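Local coordinates for protein adenylate cyclase (PDB 6YP4) that acts predominantly as a triphosphatase of the CYTH family, although it was named as a putative adenylyl cyclase, at residues Asn135-Tyr140 with Ile147-Glu152. Sequence-based numbering, arbitrary orientation.
With GCP (phosphomethylphosphonic acid guanylate ester), chain B; GCP (phosphomethylphosphonic acid guanylate ester), chain C.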
loop_
_atom_site.group_PDB
_atom_site.type_symbol
_atom_site.label_atom_id
_atom_site.label_comp_id
_atom_site.label_asym_id
_atom_site.label_seq_id
_atom_site.Cartn_x
_atom_site.Cartn_y
_atom_site.Cartn_z
ATOM N N ASN A 135 4.063 16.469 3.928
ATOM C CA ASN A 135 2.672 16.031 3.838
ATOM C C ASN A 135 2.409 14.953 4.881
ATOM O O ASN A 135 3.220 14.036 5.045
ATOM C CB ASN A 135 2.351 15.512 2.425
ATOM C CG ASN A 135 0.897 15.052 2.263
ATOM O OD1 ASN A 135 -0.027 15.873 2.177
ATOM N ND2 ASN A 135 0.694 13.729 2.168
ATOM N N VAL A 136 1.304 15.102 5.605
ATOM C CA VAL A 136 0.808 14.093 6.535
ATOM C C VAL A 136 -0.302 13.321 5.838
ATOM O O VAL A 136 -1.295 13.910 5.406
ATOM C CB VAL A 136 0.303 14.719 7.840
ATOM C CG1 VAL A 136 -0.215 13.612 8.787
ATOM C CG2 VAL A 136 1.412 15.494 8.511
ATOM N N ARG A 137 -0.147 12.001 5.734
ATOM C CA ARG A 137 -1.093 11.170 5.002
ATOM C C ARG A 137 -1.665 10.121 5.939
ATOM O O ARG A 137 -0.915 9.315 6.500
ATOM C CB ARG A 137 -0.431 10.499 3.790
ATOM C CG ARG A 137 -1.255 9.354 3.179
ATOM C CD ARG A 137 -0.748 9.021 1.787
ATOM N NE ARG A 137 -0.839 10.163 0.867
ATOM C CZ ARG A 137 -0.277 10.195 -0.342
ATOM N NH1 ARG A 137 0.426 9.159 -0.782
ATOM N NH2 ARG A 137 -0.405 11.259 -1.119
ATOM N N ALA A 138 -2.989 10.133 6.085
ATOM C CA ALA A 138 -3.747 9.150 6.840
ATOM C C ALA A 138 -4.433 8.224 5.847
ATOM O O ALA A 138 -5.089 8.698 4.914
ATOM C CB ALA A 138 -4.772 9.849 7.749
ATOM N N VAL A 139 -4.252 6.911 6.023
ATOM C CA VAL A 139 -4.702 5.907 5.059
ATOM C C VAL A 139 -5.842 5.111 5.671
ATOM O O VAL A 139 -5.781 4.727 6.843
ATOM C CB VAL A 139 -3.564 4.952 4.640
ATOM C CG1 VAL A 139 -4.008 4.025 3.496
ATOM C CG2 VAL A 139 -2.324 5.731 4.264
ATOM N N TYR A 140 -6.860 4.823 4.852
ATOM C CA TYR A 140 -8.075 4.137 5.274
ATOM C C TYR A 140 -8.411 3.045 4.270
ATOM O O TYR A 140 -8.316 3.261 3.058
ATOM C CB TYR A 140 -9.265 5.131 5.384
ATOM C CG TYR A 140 -8.963 6.301 6.290
ATOM C CD1 TYR A 140 -8.337 7.447 5.808
ATOM C CD2 TYR A 140 -9.256 6.232 7.648
ATOM C CE1 TYR A 140 -8.036 8.499 6.653
ATOM C CE2 TYR A 140 -8.950 7.261 8.500
ATOM C CZ TYR A 140 -8.361 8.402 7.995
ATOM O OH TYR A 140 -8.053 9.412 8.861
ATOM N N ILE A 147 -8.997 2.029 -0.903
ATOM C CA ILE A 147 -8.024 2.696 -0.046
ATOM C C ILE A 147 -8.198 4.196 -0.233
ATOM O O ILE A 147 -8.032 4.705 -1.348
ATOM C CB ILE A 147 -6.586 2.267 -0.386
ATOM C CG1 ILE A 147 -6.383 0.755 -0.147
ATOM C CG2 ILE A 147 -5.580 3.131 0.345
ATOM C CD1 ILE A 147 -6.420 0.385 1.308
ATOM N N LEU A 148 -8.530 4.895 0.848
ATOM C CA LEU A 148 -8.636 6.355 0.849
ATOM C C LEU A 148 -7.415 6.967 1.515
ATOM O O LEU A 148 -6.959 6.486 2.558
ATOM C CB LEU A 148 -9.890 6.811 1.592
ATOM C CG LEU A 148 -11.253 6.241 1.184
ATOM C CD1 LEU A 148 -12.313 6.734 2.149
ATOM C CD2 LEU A 148 -11.628 6.575 -0.257
ATOM N N GLU A 149 -6.888 8.040 0.914
ATOM C CA GLU A 149 -5.730 8.756 1.440
ATOM C C GLU A 149 -6.137 10.196 1.695
ATOM O O GLU A 149 -6.495 10.911 0.750
ATOM C CB GLU A 149 -4.551 8.709 0.469
ATOM C CG GLU A 149 -3.832 7.373 0.417
ATOM C CD GLU A 149 -3.313 7.072 -0.969
ATOM O OE1 GLU A 149 -4.145 6.796 -1.851
ATOM O OE2 GLU A 149 -2.084 7.132 -1.183
ATOM N N LEU A 150 -6.103 10.607 2.961
ATOM C CA LEU A 150 -6.483 11.949 3.388
ATOM C C LEU A 150 -5.201 12.703 3.719
ATOM O O LEU A 150 -4.464 12.312 4.632
ATOM C CB LEU A 150 -7.411 11.866 4.599
ATOM C CG LEU A 150 -8.010 13.146 5.176
ATOM C CD1 LEU A 150 -9.007 13.761 4.191
ATOM C CD2 LEU A 150 -8.677 12.882 6.519
ATOM N N ASP A 151 -4.929 13.774 2.978
ATOM C CA ASP A 151 -3.640 14.443 3.020
ATOM C C ASP A 151 -3.759 15.817 3.669
ATOM O O ASP A 151 -4.739 16.534 3.463
ATOM C CB ASP A 151 -3.057 14.608 1.610
ATOM C CG ASP A 151 -2.526 13.308 1.023
ATOM O OD1 ASP A 151 -2.052 12.413 1.788
ATOM O OD2 ASP A 151 -2.546 13.208 -0.225
ATOM N N GLU A 152 -2.747 16.177 4.442
ATOM C CA GLU A 152 -2.583 17.522 4.970
ATOM C C GLU A 152 -1.225 17.993 4.475
ATOM O O GLU A 152 -0.187 17.537 4.968
ATOM C CB GLU A 152 -2.681 17.541 6.495
ATOM C CG GLU A 152 -2.520 18.926 7.124
ATOM C CD GLU A 152 -2.712 18.909 8.629
ATOM O OE1 GLU A 152 -3.086 17.846 9.172
ATOM O OE2 GLU A 152 -2.482 19.959 9.267
HETATM P PG GCP B . -0.711 12.616 -5.097
HETATM O O1G GCP B . -2.087 13.191 -5.256
HETATM O O2G GCP B . -0.085 13.085 -3.803
HETATM O O3G GCP B . 0.147 13.027 -6.268
HETATM C C3B GCP B . -0.864 10.796 -5.055
HETATM P PB GCP B . 0.838 10.067 -4.941
HETATM O O1B GCP B . 1.831 10.802 -5.794
HETATM O O2B GCP B . 1.287 9.977 -3.504
HETATM O O3A GCP B . 0.684 8.543 -5.537
HETATM P PA GCP B . 1.900 7.462 -5.304
HETATM O O1A GCP B . 2.076 6.717 -6.616
HETATM O O2A GCP B . 3.156 8.245 -4.982
HETATM O "O5'" GCP B . 1.525 6.438 -4.015
HETATM C "C5'" GCP B . 0.202 6.448 -3.499
HETATM C "C4'" GCP B . -0.838 5.879 -4.556
HETATM O "O4'" GCP B . -0.374 4.568 -5.261
HETATM C "C3'" GCP B . -1.918 5.567 -3.950
HETATM O "O3'" GCP B . -3.064 6.005 -4.722
HETATM C "C2'" GCP B . -1.891 3.909 -3.698
HETATM O "O2'" GCP B . -3.216 3.285 -3.894
HETATM C "C1'" GCP B . -0.997 3.387 -4.445
HETATM N N9 GCP B . 0.057 2.712 -3.587
HETATM C C8 GCP B . 1.185 3.355 -3.266
HETATM N N7 GCP B . 1.947 2.545 -2.506
HETATM C C5 GCP B . 1.281 1.390 -2.354
HETATM C C6 GCP B . 1.593 0.215 -1.674
HETATM O O6 GCP B . 2.621 0.123 -1.088
HETATM N N1 GCP B . 0.739 -0.808 -1.682
HETATM C C2 GCP B . -0.440 -0.702 -2.354
HETATM N N2 GCP B . -1.296 -1.884 -2.292
HETATM N N3 GCP B . -0.747 0.446 -3.017
HETATM C C4 GCP B . 0.115 1.490 -3.017
HETATM P PG GCP C . -2.878 -13.148 2.117
HETATM O O1G GCP C . -3.164 -13.970 0.896
HETATM O O2G GCP C . -1.435 -13.311 2.541
HETATM O O3G GCP C . -3.798 -13.569 3.236
HETATM C C3B GCP C . -3.178 -11.396 1.699
HETATM P PB GCP C . -2.908 -10.375 3.222
HETATM O O1B GCP C . -3.440 -11.040 4.458
HETATM O O2B GCP C . -1.453 -10.001 3.367
HETATM O O3A GCP C . -3.776 -9.002 2.970
HETATM P PA GCP C . -3.533 -7.704 3.949
HETATM O O1A GCP C . -4.905 -7.137 4.267
HETATM O O2A GCP C . -2.872 -8.203 5.217
HETATM O "O5'" GCP C . -2.522 -6.586 3.187
HETATM C "C5'" GCP C . -2.242 -6.751 1.804
HETATM C "C4'" GCP C . -3.542 -6.530 0.918
HETATM O "O4'" GCP C . -4.376 -5.273 1.317
HETATM C "C3'" GCP C . -3.190 -6.325 -0.293
HETATM O "O3'" GCP C . -4.056 -7.062 -1.191
HETATM C "C2'" GCP C . -3.229 -4.669 -0.554
HETATM O "O2'" GCP C . -3.750 -4.319 -1.891
HETATM C "C1'" GCP C . -3.894 -4.113 0.383
HETATM N N9 GCP C . -3.001 -3.149 1.142
HETATM C C8 GCP C . -2.387 -3.533 2.268
HETATM N N7 GCP C . -1.663 -2.503 2.742
HETATM C C5 GCP C . -1.828 -1.471 1.900
HETATM C C6 GCP C . -1.319 -0.174 1.902
HETATM O O6 GCP C . -0.593 0.178 2.772
HETATM N N1 GCP C . -1.648 0.673 0.927
HETATM C C2 GCP C . -2.480 0.269 -0.070
HETATM N N2 GCP C . -2.769 1.281 -1.084
HETATM N N3 GCP C . -2.977 -0.998 -0.075
HETATM C C4 GCP C . -2.650 -1.867 0.912
#
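Arg137 grips Asp151 side-on: NE donates to the syn lone pair of OD1 at 2.7 Å, and NH2 reaches OD2 of the same carboxylate at 3.0 Å. The guanidinium and carboxylate planes lie 27° apart, close enough to coplanar for one nitrogen to serve each oxygen. A bend at the third torsion (chi3 -60°) turns the guanidinium out of the line of its chain, so that Arg137 NH1 and NH2 both donate to O2B of one bound GTP analogue (chain B), NH1 at 3.0 Å, while NH2 adds a weak bond to O2G. Glu149 meets the same group differently. In the conformer described here, of two modelled, Glu149 OE2 lies over one guanidinium face, 3.3 Å from Arg137 NH1; no N-H points at it, so the attraction is one of charge alone. With an alanine at Arg137, the Asp151 carboxylate is likely to lose its two-pronged mate and the analogue's O2B these two donors. The frame is an antiparallel hairpin of the CYTH fold, in which the strands containing 135-140 and 147-152 belong to a curled antiparallel sheet. Arg137 and Asp151 form a non-hydrogen-bonded pair, which puts both side chains on the pocket side together with Val139 and Glu149. Paired backbone bonds at Val136-Glu152, Ala138-Leu150 and Tyr140-Leu148 fix this register. In the second shell, Asn135 ND2 approaches Asp151 OD1 from above the carboxylate plane at 3.1 Å, with a nearly straight N-H···O angle of 173°, giving that oxygen two donors. The amide itself is anchored by Thr153 through OD1 and by Gln32 through ND2, and Lys195 forms a further salt bridge with Asp151 OD2. On the reverse face, the edge of the Tyr140 ring brings CE1 to 4.0 Å from Leu150 CB, and helix 12-22 packs there against Tyr140, Leu148 and Leu150.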